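Local structure of putative hydrogenase expression/formation protein hupG (Rhodopseudomonas palustris, 2QSI) at residues A[33-38]-A[95-100]; A[37-42]-A[70-75]. The protein is of unknown function but, as a thioredoxin-like member of the HupG/HyaE family, probably assists the expression or formation of hydrogenase. All blocks are in the same frame, centred on the assembly; numbering follows the deposited sequence.

Contact 1: residues A[33-38]-A[95-100]; sequences GKIVVL and VVQPER
With chi1 at -68°, I35 sets its CG2 anti to the backbone N, against V95, and its CG1 beside that N, from where chi2 of -44° carries CD1 over to Q97. Beta-branching suits I35 to this double task, since one residue sends two arms to two neighbours. CG2 of I35 meets CG1 of V95 at 3.3 Å, tighter than usual carbon packing, while CD1 of I35 lies 3.5 Å from CG of Q97. The CB and CG of Q97 give the methyl an apolar surface, and the amide lies farther along the extended chain.

Alongside, two backbone bonds join V36 and V96, the hydrogen-bonded pair of an antiparallel bridge. The bond from V36 N to V96 O is 3.0 Å long, and the return bond from V96 N to V36 O is 2.8 Å. V37 and V95 follow as a non-hydrogen-bonded pair; valine's branched CB fits the extended backbone at all four of these positions. At the far end P98, which has no N-H to offer a further strand bond, turns its ring to the K34 carbonyl, with CG of P98 3.2 Å from O of K34. L38 CD1 touches V96 CG2 more loosely, at 4.2 Å.

Helix 25-30 packs on V36 and P98, and F85 of helix 78-85 on L38 and V96, whereas V37 faces helix 50-62. Strand 35-40 is flanked by strand 68-73 as well, and beyond strand 92-106 the sheet continues antiparallel into a strand of the second subunit.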
loop_
_atom_site.group_PDB
_atom_site.type_symbol
_atom_site.label_atom_id
_atom_site.label_comp_id
_atom_site.label_asym_id
_atom_site.label_seq_id
_atom_site.Cartn_x
_atom_site.Cartn_y
_atom_site.Cartn_z
ATOM N N GLY A 33 6.537 -0.454 8.697
ATOM C CA GLY A 33 7.194 0.841 8.601
ATOM C C GLY A 33 8.424 0.843 7.700
ATOM O O GLY A 33 9.260 1.755 7.761
ATOM N N LYS A 34 8.522 -0.172 6.854
ATOM C CA LYS A 34 9.670 -0.362 5.999
ATOM C C LYS A 34 9.135 -0.921 4.716
ATOM O O LYS A 34 8.003 -1.398 4.685
ATOM C CB LYS A 34 10.635 -1.341 6.625
ATOM C CG LYS A 34 11.362 -0.789 7.900
ATOM C CD LYS A 34 12.587 -1.581 8.262
ATOM C CE LYS A 34 13.213 -1.105 9.595
ATOM N NZ LYS A 34 14.264 -2.080 10.009
ATOM N N ILE A 35 9.950 -0.900 3.684
ATOM C CA ILE A 35 9.628 -1.604 2.429
ATOM C C ILE A 35 9.854 -3.092 2.717
ATOM O O ILE A 35 10.856 -3.477 3.342
ATOM C CB ILE A 35 10.533 -1.115 1.263
ATOM C CG1 ILE A 35 10.240 0.358 0.850
ATOM C CG2 ILE A 35 10.440 -2.017 0.047
ATOM C CD1 ILE A 35 8.822 0.672 0.761
ATOM N N VAL A 36 8.897 -3.903 2.292
ATOM C CA VAL A 36 8.921 -5.318 2.507
ATOM C C VAL A 36 9.453 -6.093 1.310
ATOM O O VAL A 36 9.066 -5.871 0.174
ATOM C CB VAL A 36 7.503 -5.803 2.896
ATOM C CG1 VAL A 36 7.490 -7.347 3.049
ATOM C CG2 VAL A 36 7.068 -5.059 4.223
ATOM N N VAL A 37 10.348 -7.029 1.592
ATOM C CA VAL A 37 10.832 -7.950 0.585
ATOM C C VAL A 37 10.204 -9.327 0.879
ATOM O O VAL A 37 10.522 -9.979 1.904
ATOM C CB VAL A 37 12.348 -8.028 0.587
ATOM C CG1 VAL A 37 12.845 -8.942 -0.562
ATOM C CG2 VAL A 37 12.957 -6.618 0.437
ATOM N N LEU A 38 9.308 -9.757 -0.000
ATOM C CA LEU A 38 8.683 -11.058 0.136
ATOM C C LEU A 38 9.441 -12.025 -0.724
ATOM O O LEU A 38 9.624 -11.777 -1.919
ATOM C CB LEU A 38 7.231 -11.054 -0.334
ATOM C CG LEU A 38 6.242 -10.187 0.428
ATOM C CD1 LEU A 38 4.861 -10.279 -0.271
ATOM C CD2 LEU A 38 6.246 -10.538 1.901
ATOM N N VAL A 95 9.204 -6.834 -4.032
ATOM C CA VAL A 95 9.476 -5.667 -3.194
ATOM C C VAL A 95 8.190 -4.842 -3.124
ATOM O O VAL A 95 7.688 -4.353 -4.159
ATOM C CB VAL A 95 10.641 -4.857 -3.730
ATOM C CG1 VAL A 95 10.980 -3.708 -2.772
ATOM C CG2 VAL A 95 11.860 -5.774 -3.951
ATOM N N VAL A 96 7.665 -4.685 -1.917
ATOM C CA VAL A 96 6.311 -4.150 -1.723
ATOM C C VAL A 96 6.331 -2.945 -0.778
ATOM O O VAL A 96 6.839 -3.052 0.335
ATOM C CB VAL A 96 5.386 -5.200 -1.102
ATOM C CG1 VAL A 96 4.011 -4.598 -0.858
ATOM C CG2 VAL A 96 5.257 -6.464 -1.985
ATOM N N GLN A 97 5.725 -1.841 -1.189
ATOM C CA GLN A 97 5.605 -0.687 -0.340
ATOM C C GLN A 97 4.258 -0.753 0.387
ATOM O O GLN A 97 3.210 -0.840 -0.257
ATOM C CB GLN A 97 5.678 0.563 -1.200
ATOM C CG GLN A 97 5.717 1.809 -0.447
ATOM C CD GLN A 97 5.896 2.976 -1.353
ATOM O OE1 GLN A 97 4.991 3.341 -2.081
ATOM N NE2 GLN A 97 7.056 3.590 -1.294
ATOM N N PRO A 98 4.291 -0.737 1.738
ATOM C CA PRO A 98 3.056 -0.739 2.495
ATOM C C PRO A 98 2.193 0.475 2.212
ATOM O O PRO A 98 2.714 1.574 1.894
ATOM C CB PRO A 98 3.515 -0.714 3.935
ATOM C CG PRO A 98 4.905 -1.139 3.956
ATOM C CD PRO A 98 5.476 -0.765 2.617
ATOM N N GLU A 99 0.912 0.331 2.494
ATOM C CA GLU A 99 0.013 1.487 2.390
ATOM C C GLU A 99 0.424 2.527 3.438
ATOM O O GLU A 99 0.982 2.171 4.489
ATOM C CB GLU A 99 -1.434 1.076 2.536
ATOM C CG GLU A 99 -1.835 0.584 3.902
ATOM C CD GLU A 99 -3.265 0.067 3.933
ATOM O OE1 GLU A 99 -3.916 -0.042 2.834
ATOM O OE2 GLU A 99 -3.741 -0.194 5.059
ATOM N N ARG A 100 0.131 3.804 3.157
ATOM C CA ARG A 100 0.476 4.878 4.093
ATOM C C ARG A 100 -0.593 5.935 4.013
ATOM O O ARG A 100 -0.988 6.352 2.926
ATOM C CB ARG A 100 1.860 5.472 3.779
ATOM C CG ARG A 100 2.404 6.465 4.786
ATOM C CD ARG A 100 3.621 7.201 4.197
ATOM N NE ARG A 100 3.515 8.644 4.455
ATOM C CZ ARG A 100 3.947 9.600 3.628
ATOM N NH1 ARG A 100 4.519 9.300 2.460
ATOM N NH2 ARG A 100 3.797 10.870 3.965
#

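Contact 2: residues A[37-42]-A[70-75]; sequences VLFFRG and AAEVAA
F40 and V73 make the tightly packed end of this contact: CG2 of V73 sits over the centre of the F40 ring, 3.7 Å from its centroid and 13° off the normal, a CH-pi contact. A chi1 of -65° places the ring's CG beside the backbone N of F40 and helps bring one face over the valine. The same methyl reaches CB of L38, whose CD2 lies 4.2 Å from CB of A71, a residue small enough to sit beside the leucine on the same face of the sheet.

Behind these side chains three backbone bonds link the strands, from A71 N to V37 O, F39 N to A71 O and V73 N to F39 O, the last at 2.9 Å. They pair neighbouring parallel strands of a beta-alpha-beta unit, whose helix 50-62 makes the crossover and packs on F39, within a thioredoxin-like fold.

Toward solvent, polar groups take over. R41, its chain bent at chi3, grips the E72 carboxylate side-on in a two-bond salt bridge: NE gives a bond of 2.8 Å to OE2, met from above the carboxylate plane, and NH2 one of 2.9 Å to OE1 on its syn side. Long, oppositely charged chains suit this partly exposed edge. The two flat groups are turned 47° apart, and CE2 of F39 lies over one guanidinium face, toward its rim. Where direct strand pairing has ended, a water accepts from R41 N and donates to V73 O, 2.7 Å away. G42, whose backbone angles would press a CB against the preceding carbonyl O, lines the pocket of a bound dithiothreitol, probably from the crystallisation liquor.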
loop_
_atom_site.group_PDB
_atom_site.type_symbol
_atom_site.label_atom_id
_atom_site.label_comp_id
_atom_site.label_asym_id
_atom_site.label_seq_id
_atom_site.Cartn_x
_atom_site.Cartn_y
_atom_site.Cartn_z
ATOM N N VAL A 37 10.348 -7.029 1.592
ATOM C CA VAL A 37 10.832 -7.950 0.585
ATOM C C VAL A 37 10.204 -9.327 0.879
ATOM O O VAL A 37 10.522 -9.979 1.904
ATOM C CB VAL A 37 12.348 -8.028 0.587
ATOM C CG1 VAL A 37 12.845 -8.942 -0.562
ATOM C CG2 VAL A 37 12.957 -6.618 0.437
ATOM N N LEU A 38 9.308 -9.757 -0.000
ATOM C CA LEU A 38 8.683 -11.058 0.136
ATOM C C LEU A 38 9.441 -12.025 -0.724
ATOM O O LEU A 38 9.624 -11.777 -1.919
ATOM C CB LEU A 38 7.231 -11.054 -0.334
ATOM C CG LEU A 38 6.242 -10.187 0.428
ATOM C CD1 LEU A 38 4.861 -10.279 -0.271
ATOM C CD2 LEU A 38 6.246 -10.538 1.901
ATOM N N PHE A 39 9.870 -13.110 -0.085
ATOM C CA PHE A 39 10.644 -14.192 -0.685
ATOM C C PHE A 39 9.732 -15.359 -1.019
ATOM O O PHE A 39 9.189 -16.013 -0.124
ATOM C CB PHE A 39 11.745 -14.632 0.293
ATOM C CG PHE A 39 12.499 -15.847 -0.130
ATOM C CD1 PHE A 39 12.851 -16.065 -1.440
ATOM C CD2 PHE A 39 12.939 -16.752 0.843
ATOM C CE1 PHE A 39 13.603 -17.221 -1.788
ATOM C CE2 PHE A 39 13.648 -17.848 0.513
ATOM C CZ PHE A 39 13.981 -18.090 -0.815
ATOM N N PHE A 40 9.596 -15.597 -2.331
ATOM C CA PHE A 40 8.942 -16.803 -2.879
ATOM C C PHE A 40 10.010 -17.824 -3.234
ATOM O O PHE A 40 10.848 -17.617 -4.146
ATOM C CB PHE A 40 8.130 -16.435 -4.111
ATOM C CG PHE A 40 6.965 -15.515 -3.811
ATOM C CD1 PHE A 40 5.676 -16.035 -3.622
ATOM C CD2 PHE A 40 7.142 -14.130 -3.676
ATOM C CE1 PHE A 40 4.590 -15.187 -3.377
ATOM C CE2 PHE A 40 6.075 -13.297 -3.357
ATOM C CZ PHE A 40 4.803 -13.829 -3.189
ATOM N N ARG A 41 10.006 -18.899 -2.456
ATOM C CA ARG A 41 11.050 -19.906 -2.498
ATOM C C ARG A 41 10.726 -20.990 -3.506
ATOM O O ARG A 41 11.314 -21.036 -4.580
ATOM C CB ARG A 41 11.270 -20.510 -1.082
ATOM C CG ARG A 41 12.365 -21.574 -1.061
ATOM C CD ARG A 41 12.374 -22.379 0.227
ATOM N NE ARG A 41 12.826 -21.630 1.407
ATOM C CZ ARG A 41 14.090 -21.509 1.830
ATOM N NH1 ARG A 41 15.094 -22.106 1.196
ATOM N NH2 ARG A 41 14.314 -20.818 2.935
ATOM N N GLY A 42 9.756 -21.840 -3.169
ATOM C CA GLY A 42 9.438 -22.994 -3.973
ATOM C C GLY A 42 9.972 -24.319 -3.457
ATOM O O GLY A 42 10.878 -24.387 -2.618
ATOM N N ALA A 70 12.301 -8.463 5.656
ATOM C CA ALA A 70 12.027 -9.627 4.809
ATOM C C ALA A 70 11.048 -10.576 5.465
ATOM O O ALA A 70 10.976 -10.688 6.693
ATOM C CB ALA A 70 13.341 -10.388 4.457
ATOM N N ALA A 71 10.304 -11.269 4.640
ATOM C CA ALA A 71 9.496 -12.404 5.047
ATOM C C ALA A 71 9.452 -13.419 3.905
ATOM O O ALA A 71 9.352 -13.059 2.732
ATOM C CB ALA A 71 8.074 -11.996 5.394
ATOM N N GLU A 72 9.476 -14.691 4.285
ATOM C CA GLU A 72 9.321 -15.808 3.352
ATOM C C GLU A 72 7.845 -16.156 3.290
ATOM O O GLU A 72 7.159 -16.145 4.311
ATOM C CB GLU A 72 10.125 -17.024 3.808
ATOM C CG GLU A 72 9.986 -18.208 2.862
ATOM C CD GLU A 72 10.937 -19.336 3.131
ATOM O OE1 GLU A 72 12.050 -19.097 3.678
ATOM O OE2 GLU A 72 10.589 -20.479 2.745
ATOM N N VAL A 73 7.368 -16.431 2.088
ATOM C CA VAL A 73 5.995 -16.824 1.844
ATOM C C VAL A 73 5.822 -18.324 2.105
ATOM O O VAL A 73 6.543 -19.159 1.541
ATOM C CB VAL A 73 5.566 -16.432 0.402
ATOM C CG1 VAL A 73 4.144 -16.850 0.102
ATOM C CG2 VAL A 73 5.694 -14.889 0.221
ATOM N N ALA A 74 4.875 -18.650 2.979
ATOM C CA ALA A 74 4.487 -20.060 3.246
ATOM C C ALA A 74 4.076 -20.779 1.930
ATOM O O ALA A 74 3.510 -20.178 0.998
ATOM C CB ALA A 74 3.356 -20.113 4.328
ATOM N N ALA A 75 4.403 -22.059 1.831
ATOM C CA ALA A 75 4.209 -22.793 0.567
ATOM C C ALA A 75 2.746 -22.753 0.080
ATOM O O ALA A 75 2.465 -22.541 -1.097
ATOM C CB ALA A 75 4.658 -24.241 0.741
HETATM O O HOH W 1 7.700 -19.382 -0.931
#

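How the contacts relate
Both contacts are made by strand 35-40, which contact 1 joins to strand 92-106 on one flank and contact 2 to strand 68-73 on the other. Their centres lie 14 Å apart, and V37 and L38 belong to both. Along the chain the shared strand comes first, then 68-73, reached through helix 50-62, and lastly 92-106, after helix 78-85. Strand 35-40 is thus an inner strand of the four-stranded mixed sheet, parallel to one neighbour and antiparallel to the other. Contact 1 lies toward the dimer interface, where 92-106 extends the sheet into the second subunit; contact 2 lies toward the dithiothreitol pocket, so strand 35-40 runs from beside the interface strand toward the pocket.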